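Local coordinates for PaxB (Photorhabdus luminescens, PDB 6EK4), which probably acts as one component of a two-component alpha-helical pore-forming toxin of the YaxAB type, which perforates target membranes, at residues L115-K120 against I320-I324; F81-T85 against Q326-T330; A313-Q317 against I332-Q336; L126-A130 against E306-N310. All blocks are in the same frame, centred on the assembly; numbering follows the deposited sequence.

Interaction 1 of 4, residues L115-K120 against I320-I324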
loop_
_atom_site.group_PDB
_atom_site.type_symbol
_atom_site.label_atom_id
_atom_site.label_comp_id
_atom_site.label_asym_id
_atom_site.label_seq_id
_atom_site.Cartn_x
_atom_site.Cartn_y
_atom_site.Cartn_z
ATOM N N LEU A 115 -48.768 -10.373 13.324
ATOM C CA LEU A 115 -47.465 -10.103 13.930
ATOM C C LEU A 115 -46.406 -11.057 13.379
ATOM O O LEU A 115 -45.315 -10.624 13.007
ATOM C CB LEU A 115 -47.548 -10.212 15.457
ATOM C CG LEU A 115 -46.327 -9.744 16.264
ATOM C CD1 LEU A 115 -46.750 -9.245 17.641
ATOM C CD2 LEU A 115 -45.268 -10.833 16.396
ATOM N N LYS A 116 -46.732 -12.348 13.327
ATOM C CA LYS A 116 -45.841 -13.353 12.739
ATOM C C LYS A 116 -45.537 -13.033 11.275
ATOM O O LYS A 116 -44.393 -13.144 10.836
ATOM C CB LYS A 116 -46.455 -14.756 12.829
ATOM C CG LYS A 116 -46.458 -15.373 14.219
ATOM C CD LYS A 116 -47.211 -16.697 14.215
ATOM C CE LYS A 116 -47.342 -17.295 15.609
ATOM N NZ LYS A 116 -46.100 -17.975 16.066
ATOM N N LYS A 117 -46.567 -12.633 10.532
ATOM C CA LYS A 117 -46.434 -12.333 9.105
ATOM C C LYS A 117 -45.523 -11.128 8.845
ATOM O O LYS A 117 -44.753 -11.127 7.883
ATOM C CB LYS A 117 -47.812 -12.090 8.482
ATOM C CG LYS A 117 -47.829 -12.119 6.961
ATOM C CD LYS A 117 -49.153 -11.617 6.404
ATOM C CE LYS A 117 -49.228 -10.096 6.413
ATOM N NZ LYS A 117 -50.548 -9.599 5.935
ATOM N N ASP A 118 -45.621 -10.109 9.696
ATOM C CA ASP A 118 -44.752 -8.931 9.597
ATOM C C ASP A 118 -43.314 -9.260 9.993
ATOM O O ASP A 118 -42.374 -8.868 9.300
ATOM C CB ASP A 118 -45.277 -7.785 10.475
ATOM C CG ASP A 118 -46.519 -7.118 9.901
ATOM O OD1 ASP A 118 -46.971 -7.504 8.802
ATOM O OD2 ASP A 118 -47.044 -6.194 10.557
ATOM N N VAL A 119 -43.149 -9.979 11.103
ATOM C CA VAL A 119 -41.820 -10.352 11.600
ATOM C C VAL A 119 -41.134 -11.353 10.660
ATOM O O VAL A 119 -39.912 -11.332 10.522
ATOM C CB VAL A 119 -41.883 -10.908 13.043
ATOM C CG1 VAL A 119 -40.527 -11.439 13.491
ATOM C CG2 VAL A 119 -42.357 -9.828 14.007
ATOM N N LYS A 120 -41.912 -12.222 10.017
ATOM C CA LYS A 120 -41.380 -13.072 8.944
ATOM C C LYS A 120 -40.781 -12.216 7.826
ATOM O O LYS A 120 -39.721 -12.539 7.286
ATOM C CB LYS A 120 -42.468 -13.980 8.355
ATOM C CG LYS A 120 -42.658 -15.308 9.071
ATOM C CD LYS A 120 -43.531 -16.243 8.243
ATOM C CE LYS A 120 -43.823 -17.551 8.962
ATOM N NZ LYS A 120 -44.906 -17.420 9.976
ATOM N N ILE A 320 -40.778 -15.440 17.686
ATOM C CA ILE A 320 -42.013 -15.942 17.072
ATOM C C ILE A 320 -42.026 -17.460 16.834
ATOM O O ILE A 320 -42.952 -17.975 16.206
ATOM C CB ILE A 320 -42.328 -15.204 15.748
ATOM C CG1 ILE A 320 -41.303 -15.540 14.656
ATOM C CG2 ILE A 320 -42.382 -13.700 15.983
ATOM C CD1 ILE A 320 -41.732 -15.108 13.271
ATOM N N ASP A 321 -41.011 -18.170 17.326
ATOM C CA ASP A 321 -40.999 -19.635 17.258
ATOM C C ASP A 321 -42.013 -20.203 18.245
ATOM O O ASP A 321 -42.916 -20.946 17.859
ATOM C CB ASP A 321 -39.604 -20.203 17.563
ATOM C CG ASP A 321 -38.650 -20.111 16.378
ATOM O OD1 ASP A 321 -39.114 -20.013 15.221
ATOM O OD2 ASP A 321 -37.421 -20.146 16.608
ATOM N N GLY A 322 -41.856 -19.841 19.516
ATOM C CA GLY A 322 -42.755 -20.291 20.575
ATOM C C GLY A 322 -43.872 -19.298 20.836
ATOM O O GLY A 322 -44.498 -18.796 19.899
ATOM N N LYS A 323 -44.118 -19.012 22.113
ATOM C CA LYS A 323 -45.179 -18.090 22.515
ATOM C C LYS A 323 -44.743 -16.649 22.260
ATOM O O LYS A 323 -43.583 -16.299 22.480
ATOM C CB LYS A 323 -45.530 -18.282 23.996
ATOM C CG LYS A 323 -47.001 -18.074 24.316
ATOM C CD LYS A 323 -47.829 -19.279 23.891
ATOM C CE LYS A 323 -49.319 -19.018 24.034
ATOM N NZ LYS A 323 -50.128 -20.143 23.490
ATOM N N ILE A 324 -45.678 -15.819 21.805
ATOM C CA ILE A 324 -45.363 -14.448 21.403
ATOM C C ILE A 324 -45.338 -13.531 22.625
ATOM O O ILE A 324 -46.377 -13.280 23.237
ATOM C CB ILE A 324 -46.384 -13.893 20.377
ATOM C CG1 ILE A 324 -46.633 -14.892 19.237
ATOM C CG2 ILE A 324 -45.912 -12.553 19.821
ATOM C CD1 ILE A 324 -45.386 -15.359 18.517
#

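Interaction 2 of 4, residues F81-T85 against Q326-T330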
loop_
_atom_site.group_PDB
_atom_site.type_symbol
_atom_site.label_atom_id
_atom_site.label_comp_id
_atom_site.label_asym_id
_atom_site.label_seq_id
_atom_site.Cartn_x
_atom_site.Cartn_y
_atom_site.Cartn_z
ATOM N N PHE A 81 -49.494 -4.195 18.778
ATOM C CA PHE A 81 -48.531 -4.044 19.878
ATOM C C PHE A 81 -49.181 -3.539 21.168
ATOM O O PHE A 81 -48.891 -4.050 22.252
ATOM C CB PHE A 81 -47.379 -3.113 19.480
ATOM C CG PHE A 81 -46.259 -3.812 18.765
ATOM C CD1 PHE A 81 -45.356 -4.595 19.470
ATOM C CD2 PHE A 81 -46.105 -3.690 17.390
ATOM C CE1 PHE A 81 -44.319 -5.243 18.820
ATOM C CE2 PHE A 81 -45.069 -4.336 16.735
ATOM C CZ PHE A 81 -44.177 -5.114 17.450
ATOM N N LEU A 82 -50.059 -2.548 21.044
ATOM C CA LEU A 82 -50.720 -1.949 22.206
ATOM C C LEU A 82 -51.944 -2.766 22.623
ATOM O O LEU A 82 -52.144 -3.028 23.810
ATOM C CB LEU A 82 -51.127 -0.499 21.908
ATOM C CG LEU A 82 -51.055 0.500 23.070
ATOM C CD1 LEU A 82 -51.546 1.866 22.616
ATOM C CD2 LEU A 82 -51.841 0.031 24.288
ATOM N N THR A 83 -52.755 -3.170 21.648
ATOM C CA THR A 83 -54.018 -3.857 21.934
ATOM C C THR A 83 -53.849 -5.285 22.468
ATOM O O THR A 83 -54.755 -5.804 23.119
ATOM C CB THR A 83 -54.945 -3.881 20.702
ATOM O OG1 THR A 83 -54.225 -4.374 19.566
ATOM C CG2 THR A 83 -55.467 -2.484 20.397
ATOM N N LEU A 84 -52.707 -5.918 22.199
ATOM C CA LEU A 84 -52.423 -7.247 22.759
ATOM C C LEU A 84 -52.159 -7.173 24.262
ATOM O O LEU A 84 -52.578 -8.059 25.009
ATOM C CB LEU A 84 -51.242 -7.922 22.049
ATOM C CG LEU A 84 -51.537 -8.588 20.700
ATOM C CD1 LEU A 84 -50.239 -8.992 20.015
ATOM C CD2 LEU A 84 -52.452 -9.792 20.865
ATOM N N THR A 85 -51.461 -6.125 24.702
ATOM C CA THR A 85 -51.289 -5.859 26.134
ATOM C C THR A 85 -52.634 -5.550 26.792
ATOM O O THR A 85 -52.898 -5.994 27.910
ATOM C CB THR A 85 -50.310 -4.688 26.405
ATOM O OG1 THR A 85 -50.255 -3.822 25.265
ATOM C CG2 THR A 85 -48.903 -5.198 26.709
ATOM N N GLN A 326 -45.181 -10.220 23.016
ATOM C CA GLN A 326 -45.429 -8.879 22.457
ATOM C C GLN A 326 -44.452 -7.779 22.888
ATOM O O GLN A 326 -43.867 -7.100 22.043
ATOM C CB GLN A 326 -46.863 -8.434 22.790
ATOM C CG GLN A 326 -47.357 -8.873 24.167
ATOM C CD GLN A 326 -48.547 -8.078 24.670
ATOM O OE1 GLN A 326 -48.986 -7.117 24.038
ATOM N NE2 GLN A 326 -49.071 -8.476 25.822
ATOM N N GLN A 327 -44.286 -7.608 24.196
ATOM C CA GLN A 327 -43.514 -6.491 24.744
ATOM C C GLN A 327 -42.004 -6.743 24.714
ATOM O O GLN A 327 -41.216 -5.797 24.763
ATOM C CB GLN A 327 -43.973 -6.185 26.173
ATOM C CG GLN A 327 -43.565 -4.807 26.675
ATOM C CD GLN A 327 -44.366 -4.357 27.886
ATOM O OE1 GLN A 327 -45.563 -4.632 27.996
ATOM N NE2 GLN A 327 -43.707 -3.652 28.798
ATOM N N ASP A 328 -41.608 -8.013 24.644
ATOM C CA ASP A 328 -40.201 -8.378 24.475
ATOM C C ASP A 328 -39.729 -7.989 23.074
ATOM O O ASP A 328 -38.652 -7.419 22.913
ATOM C CB ASP A 328 -40.006 -9.880 24.700
ATOM C CG ASP A 328 -38.545 -10.269 24.848
ATOM O OD1 ASP A 328 -38.106 -11.205 24.146
ATOM O OD2 ASP A 328 -37.837 -9.643 25.665
ATOM N N LEU A 329 -40.552 -8.298 22.073
ATOM C CA LEU A 329 -40.283 -7.938 20.678
ATOM C C LEU A 329 -40.079 -6.432 20.493
ATOM O O LEU A 329 -39.246 -6.012 19.689
ATOM C CB LEU A 329 -41.433 -8.418 19.785
ATOM C CG LEU A 329 -41.361 -8.118 18.285
ATOM C CD1 LEU A 329 -40.065 -8.636 17.680
ATOM C CD2 LEU A 329 -42.563 -8.720 17.573
ATOM N N THR A 330 -40.842 -5.629 21.234
ATOM C CA THR A 330 -40.706 -4.170 21.201
ATOM C C THR A 330 -39.310 -3.725 21.651
ATOM O O THR A 330 -38.774 -2.743 21.134
ATOM C CB THR A 330 -41.777 -3.486 22.080
ATOM O OG1 THR A 330 -43.082 -3.864 21.629
ATOM C CG2 THR A 330 -41.652 -1.965 22.022
#

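Interaction 3 of 4, residues A313-Q317 against I332-Q336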
loop_
_atom_site.group_PDB
_atom_site.type_symbol
_atom_site.label_atom_id
_atom_site.label_comp_id
_atom_site.label_asym_id
_atom_site.label_seq_id
_atom_site.Cartn_x
_atom_site.Cartn_y
_atom_site.Cartn_z
ATOM N N ALA A 313 -31.790 -11.452 12.562
ATOM C CA ALA A 313 -32.812 -12.336 11.999
ATOM C C ALA A 313 -33.203 -13.448 12.971
ATOM O O ALA A 313 -34.386 -13.651 13.245
ATOM C CB ALA A 313 -32.325 -12.934 10.687
ATOM N N LYS A 314 -32.205 -14.157 13.490
ATOM C CA LYS A 314 -32.440 -15.273 14.408
ATOM C C LYS A 314 -32.988 -14.813 15.763
ATOM O O LYS A 314 -33.664 -15.577 16.451
ATOM C CB LYS A 314 -31.149 -16.079 14.599
ATOM C CG LYS A 314 -31.319 -17.370 15.387
ATOM C CD LYS A 314 -30.337 -18.437 14.923
ATOM C CE LYS A 314 -30.139 -19.527 15.966
ATOM N NZ LYS A 314 -29.132 -19.139 16.994
ATOM N N GLN A 315 -32.701 -13.567 16.136
ATOM C CA GLN A 315 -33.225 -12.984 17.373
ATOM C C GLN A 315 -34.738 -12.782 17.278
ATOM O O GLN A 315 -35.473 -13.078 18.223
ATOM C CB GLN A 315 -32.531 -11.651 17.666
ATOM C CG GLN A 315 -32.735 -11.130 19.077
ATOM C CD GLN A 315 -31.877 -9.913 19.377
ATOM O OE1 GLN A 315 -31.534 -9.144 18.478
ATOM N NE2 GLN A 315 -31.529 -9.730 20.647
ATOM N N LEU A 316 -35.193 -12.280 16.132
ATOM C CA LEU A 316 -36.622 -12.110 15.867
ATOM C C LEU A 316 -37.303 -13.449 15.580
ATOM O O LEU A 316 -38.498 -13.605 15.833
ATOM C CB LEU A 316 -36.842 -11.158 14.686
ATOM C CG LEU A 316 -36.319 -9.730 14.862
ATOM C CD1 LEU A 316 -36.388 -8.970 13.547
ATOM C CD2 LEU A 316 -37.093 -8.990 15.941
ATOM N N GLN A 317 -36.542 -14.404 15.048
ATOM C CA GLN A 317 -37.057 -15.747 14.773
ATOM C C GLN A 317 -37.446 -16.457 16.068
ATOM O O GLN A 317 -38.526 -17.037 16.162
ATOM C CB GLN A 317 -36.013 -16.578 14.016
ATOM C CG GLN A 317 -36.509 -17.931 13.519
ATOM C CD GLN A 317 -37.596 -17.816 12.466
ATOM O OE1 GLN A 317 -37.536 -16.961 11.585
ATOM N NE2 GLN A 317 -38.596 -18.686 12.552
ATOM N N ILE A 332 -36.558 -5.743 21.394
ATOM C CA ILE A 332 -35.645 -6.274 20.375
ATOM C C ILE A 332 -35.569 -5.337 19.169
ATOM O O ILE A 332 -34.487 -5.101 18.633
ATOM C CB ILE A 332 -36.067 -7.685 19.894
ATOM C CG1 ILE A 332 -36.079 -8.691 21.056
ATOM C CG2 ILE A 332 -35.148 -8.182 18.782
ATOM C CD1 ILE A 332 -34.769 -8.811 21.809
ATOM N N ILE A 333 -36.717 -4.811 18.750
ATOM C CA ILE A 333 -36.779 -3.879 17.624
ATOM C C ILE A 333 -36.045 -2.576 17.947
ATOM O O ILE A 333 -35.264 -2.087 17.131
ATOM C CB ILE A 333 -38.240 -3.582 17.212
ATOM C CG1 ILE A 333 -38.870 -4.830 16.585
ATOM C CG2 ILE A 333 -38.310 -2.419 16.228
ATOM C CD1 ILE A 333 -40.381 -4.780 16.494
ATOM N N HIS A 334 -36.295 -2.025 19.133
ATOM C CA HIS A 334 -35.656 -0.770 19.552
ATOM C C HIS A 334 -34.149 -0.917 19.772
ATOM O O HIS A 334 -33.397 0.034 19.556
ATOM C CB HIS A 334 -36.332 -0.198 20.804
ATOM C CG HIS A 334 -37.580 0.577 20.510
ATOM N ND1 HIS A 334 -38.804 -0.026 20.313
ATOM C CD2 HIS A 334 -37.790 1.907 20.367
ATOM C CE1 HIS A 334 -39.715 0.899 20.066
ATOM N NE2 HIS A 334 -39.125 2.081 20.093
ATOM N N LYS A 335 -33.714 -2.101 20.198
ATOM C CA LYS A 335 -32.286 -2.384 20.356
ATOM C C LYS A 335 -31.627 -2.504 18.981
ATOM O O LYS A 335 -30.532 -1.983 18.760
ATOM C CB LYS A 335 -32.069 -3.666 21.166
ATOM C CG LYS A 335 -30.714 -3.742 21.848
ATOM C CD LYS A 335 -30.422 -5.143 22.362
ATOM C CE LYS A 335 -29.042 -5.223 22.993
ATOM N NZ LYS A 335 -28.640 -6.626 23.284
ATOM N N GLN A 336 -32.308 -3.192 18.065
ATOM C CA GLN A 336 -31.854 -3.311 16.678
ATOM C C GLN A 336 -31.867 -1.965 15.954
ATOM O O GLN A 336 -30.997 -1.697 15.128
ATOM C CB GLN A 336 -32.719 -4.313 15.906
ATOM C CG GLN A 336 -32.430 -5.768 16.239
ATOM C CD GLN A 336 -33.225 -6.739 15.384
ATOM O OE1 GLN A 336 -33.851 -6.353 14.396
ATOM N NE2 GLN A 336 -33.200 -8.013 15.759
#

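Interaction 4 of 4, residues L126-A130 against E306-N310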
loop_
_atom_site.group_PDB
_atom_site.type_symbol
_atom_site.label_atom_id
_atom_site.label_comp_id
_atom_site.label_asym_id
_atom_site.label_seq_id
_atom_site.Cartn_x
_atom_site.Cartn_y
_atom_site.Cartn_z
ATOM N N LEU A 126 -33.636 -8.906 6.445
ATOM C CA LEU A 126 -32.337 -9.041 7.110
ATOM C C LEU A 126 -31.482 -10.128 6.454
ATOM O O LEU A 126 -30.276 -9.948 6.272
ATOM C CB LEU A 126 -32.516 -9.342 8.603
ATOM C CG LEU A 126 -32.991 -8.170 9.470
ATOM C CD1 LEU A 126 -33.611 -8.670 10.766
ATOM C CD2 LEU A 126 -31.845 -7.210 9.758
ATOM N N ARG A 127 -32.112 -11.248 6.105
ATOM C CA ARG A 127 -31.428 -12.341 5.411
ATOM C C ARG A 127 -30.973 -11.923 4.011
ATOM O O ARG A 127 -29.902 -12.324 3.553
ATOM C CB ARG A 127 -32.336 -13.571 5.322
ATOM C CG ARG A 127 -32.541 -14.282 6.651
ATOM C CD ARG A 127 -31.392 -15.229 6.964
ATOM N NE ARG A 127 -31.299 -15.544 8.389
ATOM C CZ ARG A 127 -32.105 -16.377 9.048
ATOM N NH1 ARG A 127 -33.102 -17.004 8.429
ATOM N NH2 ARG A 127 -31.914 -16.581 10.347
ATOM N N LYS A 128 -31.796 -11.117 3.341
ATOM C CA LYS A 128 -31.471 -10.581 2.019
ATOM C C LYS A 128 -30.211 -9.710 2.056
ATOM O O LYS A 128 -29.392 -9.761 1.138
ATOM C CB LYS A 128 -32.670 -9.792 1.464
ATOM C CG LYS A 128 -32.438 -9.099 0.127
ATOM C CD LYS A 128 -32.127 -7.619 0.299
ATOM C CE LYS A 128 -31.624 -6.998 -0.995
ATOM N NZ LYS A 128 -32.626 -7.088 -2.094
ATOM N N GLU A 129 -30.062 -8.918 3.117
ATOM C CA GLU A 129 -28.880 -8.071 3.300
ATOM C C GLU A 129 -27.655 -8.880 3.718
ATOM O O GLU A 129 -26.531 -8.540 3.349
ATOM C CB GLU A 129 -29.152 -6.977 4.338
ATOM C CG GLU A 129 -30.212 -5.968 3.919
ATOM C CD GLU A 129 -29.833 -5.181 2.676
ATOM O OE1 GLU A 129 -28.644 -4.832 2.522
ATOM O OE2 GLU A 129 -30.730 -4.907 1.852
ATOM N N ALA A 130 -27.871 -9.939 4.494
ATOM C CA ALA A 130 -26.785 -10.823 4.916
ATOM C C ALA A 130 -26.218 -11.594 3.726
ATOM O O ALA A 130 -25.002 -11.665 3.550
ATOM C CB ALA A 130 -27.269 -11.788 5.987
ATOM N N GLU A 306 -22.554 -8.659 8.087
ATOM C CA GLU A 306 -23.212 -9.929 7.770
ATOM C C GLU A 306 -23.639 -10.650 9.050
ATOM O O GLU A 306 -24.754 -11.169 9.140
ATOM C CB GLU A 306 -22.269 -10.828 6.962
ATOM C CG GLU A 306 -22.906 -12.110 6.440
ATOM C CD GLU A 306 -21.893 -13.096 5.880
ATOM O OE1 GLU A 306 -20.715 -12.718 5.688
ATOM O OE2 GLU A 306 -22.278 -14.258 5.631
ATOM N N GLN A 307 -22.739 -10.681 10.030
ATOM C CA GLN A 307 -23.007 -11.317 11.319
ATOM C C GLN A 307 -24.158 -10.625 12.046
ATOM O O GLN A 307 -25.042 -11.290 12.585
ATOM C CB GLN A 307 -21.744 -11.298 12.190
ATOM C CG GLN A 307 -21.853 -12.092 13.483
ATOM C CD GLN A 307 -20.581 -12.048 14.311
ATOM O OE1 GLN A 307 -19.493 -11.792 13.792
ATOM N NE2 GLN A 307 -20.711 -12.299 15.609
ATOM N N ALA A 308 -24.142 -9.294 12.049
ATOM C CA ALA A 308 -25.182 -8.502 12.707
ATOM C C ALA A 308 -26.577 -8.818 12.168
ATOM O O ALA A 308 -27.513 -9.012 12.944
ATOM C CB ALA A 308 -24.886 -7.016 12.562
ATOM N N TRP A 309 -26.711 -8.883 10.846
ATOM C CA TRP A 309 -28.019 -9.117 10.225
ATOM C C TRP A 309 -28.522 -10.542 10.470
ATOM O O TRP A 309 -29.720 -10.748 10.666
ATOM C CB TRP A 309 -28.000 -8.814 8.718
ATOM C CG TRP A 309 -27.364 -7.496 8.324
ATOM C CD1 TRP A 309 -26.656 -7.251 7.183
ATOM C CD2 TRP A 309 -27.365 -6.264 9.065
ATOM N NE1 TRP A 309 -26.223 -5.949 7.161
ATOM C CE2 TRP A 309 -26.642 -5.321 8.304
ATOM C CE3 TRP A 309 -27.906 -5.865 10.295
ATOM C CZ2 TRP A 309 -26.448 -4.006 8.729
ATOM C CZ3 TRP A 309 -27.711 -4.556 10.716
ATOM C CH2 TRP A 309 -26.989 -3.644 9.933
ATOM N N ASN A 310 -27.614 -11.515 10.457
ATOM C CA ASN A 310 -27.972 -12.901 10.781
ATOM C C ASN A 310 -28.321 -13.078 12.261
ATOM O O ASN A 310 -29.171 -13.901 12.607
ATOM C CB ASN A 310 -26.854 -13.871 10.373
ATOM C CG ASN A 310 -26.868 -14.194 8.887
ATOM O OD1 ASN A 310 -27.923 -14.236 8.253
ATOM N ND2 ASN A 310 -25.689 -14.439 8.328
#

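Interaction 1 of 4, residues L115-K120 against I320-I324
Ile320 enters helix 101-141 as a knob, its side chain set in the hole outlined by Leu115, Lys116, Val119 and Lys120. Within this hole it meets Val119 tip to tip: Ile320 CG2 lies 3.8 Å from Val119 CG1, and Ile320 CD1 touches the same methyl. The isoleucine places CG1 between its backbone N and carbonyl carbon (chi1 68°), which puts CD1 near Val119 CG1 and Lys116 O, with Lys120 CG just beyond. A second apolar patch forms where the chain turns after Gly322. There Ile324 and Leu115 slide past each other in opposite directions, with Ile324 CG2 3.9 Å from Leu115 CD2, and Leu115 CD2 is also 4.1 Å from Ile320 CG2.

The polar part rests on Lys116. Its chain runs out straight and bends at the last torsion (chi4 -79°), bringing the ammonium to the backbone: Lys116 NZ gives a weak hydrogen bond of 3.2 Å to Ile320 O. Ile324 CD1 lies 3.7 Å from Lys116 NZ, the two side chains passing at a slant.

Helix 101-141 thus packs against the chain as it leaves helix 247-321 and turns toward helix 326-348, whose Leu329 touches both Leu115 and Val119 and joins the three helices in one apolar layer.

Interaction 2 of 4, residues F81-T85 against Q326-T330
Gln326 O is the polar atom shared most widely here: it sits at the edge of the Phe81 ring, near the ring plane and 3.7 Å from Phe81 CE1, and takes weak hydrogen bonds from both Thr330 N and Thr330 OG1 one turn on. Thr330 slides past the phenyl group in the opposite direction, its OG1 lying obliquely to the ring, near CD1 and CE1. Leu329 crosses the same ring at about a right angle, with Leu329 CD2 4.0 Å from Phe81 CZ.

Segments 81-85 and 326-330 lie on helix 80-90 and on the first turns of helix 326-348. They run roughly antiparallel, at 147°, their local axes 10.1 Å apart, near one end of a long all-helical bundle.

One turn on from Phe81, the carboxamide of Gln326 lies against Leu84 and Thr85. Beyond CG the glutamine chain is extended (chi2 161°), and this length carries the amide over to the neighbouring helix. The Thr85 and Gln326 side chains cross obliquely, the Thr85 methyl lying against the carboxamide, with Thr85 CG2 3.4 Å from Gln326 NE2. Gln327 adds its own amide oxygen at the border, Gln327 OE1 being 3.6 Å from Thr85 CG2. The hydroxyl of Thr85 turns back instead and donates to Leu82 O in its own helix. Leu84 leans in addition on Arg108 of helix 101-141, and Leu329 on Leu316 and Thr319 of helix 247-321.

Interaction 3 of 4, residues A313-Q317 against I332-Q336
Segments 313-317 and 332-336 run almost exactly antiparallel, at 169°, with their axes 11.1 Å apart; the CA atoms of Leu316 and Ile332 come nearest, at 7.4 Å. Gln315, Leu316, Ile332 and Gln336 fill the space between the helices. Ile332 and Leu316 slide past each other in opposite directions, Ile332 CG2 lying 3.5 Å from Leu316 CD2. The same Ile332 methyl, CG2, also meets the extended Gln315 chain, while Ile332 CD1 lies 3.6 Å from Gln315 NE2.

The two helices, 247-321 and 326-348, follow each other in the chain and form an antiparallel helical hairpin, closed by the short turn between them.

Deeper along the hairpin Gln336 reaches across. Its amide donates a weak but straight hydrogen bond, Gln336 NE2 to Gln315 OE1 at 3.4 Å with an angle of 174°, the two amide planes 33° apart. Gln315 OE1 has a stronger partner in the hydroxyl of Tyr14, and Gln336 NE2 also gives a weak hydrogen bond to Phe312 O. Leu316 CG lies 3.7 Å from Gln336 NE2, so NE2 lies against the leucine as well as facing Gln315 OE1. Tyr14, from the N-terminal stretch, also makes a cation-pi contact with Lys335.

Interaction 4 of 4, residues L126-A130 against E306-N310
Ala130 and Trp309 mark the tight part of this contact. With only a methyl group on Ala130, the helices come close: the axes approach to 8.4 Å, and the CA atoms of Ala130 and Glu306 lie 4.7 Å apart. Ala130 CB rests 4.1 Å from Trp309 CB, while Trp309 CB also lies 3.5 Å from Leu126 O, the tryptophan stem pressed to the backbone of helix 101-141. From this stem the indole, its CG anti to the carbonyl carbon (chi1 -48°), leads out of the groove between the two helices toward helices 42-73 and 326-348. Leu126 crosses it at about a right angle, Leu126 CD2 being 4.2 Å from Trp309 CE3, and Glu129 CB meets Trp309 CD1 obliquely at 3.8 Å. The carboxylate of Glu129 leads away, its side chain turning to Ser64 and Gln67 of helix 42-73. The indole is packed further by Leu68 of that helix and by Phe339, Leu340 and Leu343 of helix 326-348.

The other flank is more polar and partly exposed. Asn310 OD1 touches Ala130 CB and lies 3.6 Å from Arg127 NE, at the edge of the guanidinium and near its plane, but the pair is not a hydrogen bond; the two flat groups are turned 50° apart. Glu306 lays the aliphatic part of its chain along Ala130 O. The antiparallel pair 101-141/247-321 (160°), with its buried indole on one side and these polar groups on the other, is part of an extended helical bundle, consistent with alpha-helical pore-forming toxins.

All four contacts lie on the same side of the chain's centre, in one region of the elongated bundle. Interactions 1 and 2 have centres 12 Å apart and share an apolar layer; besides Leu329, Leu115 CD1 meets Leu84 CD1 at 4.2 Å. Interaction 2 touches interaction 3 through Phe81 CZ and Ile333 CD1, 3.9 Å apart, and interaction 3 continues into interaction 4 where Ala313 CB lies 3.6 Å from Arg127 NE. Interactions 1 and 4 pair the same two helices, 101-141 and 247-321, with centres 18 Å apart and no direct touch. Glu129 of interaction 4 has its side chain about 14 Å from a bound sodium ion.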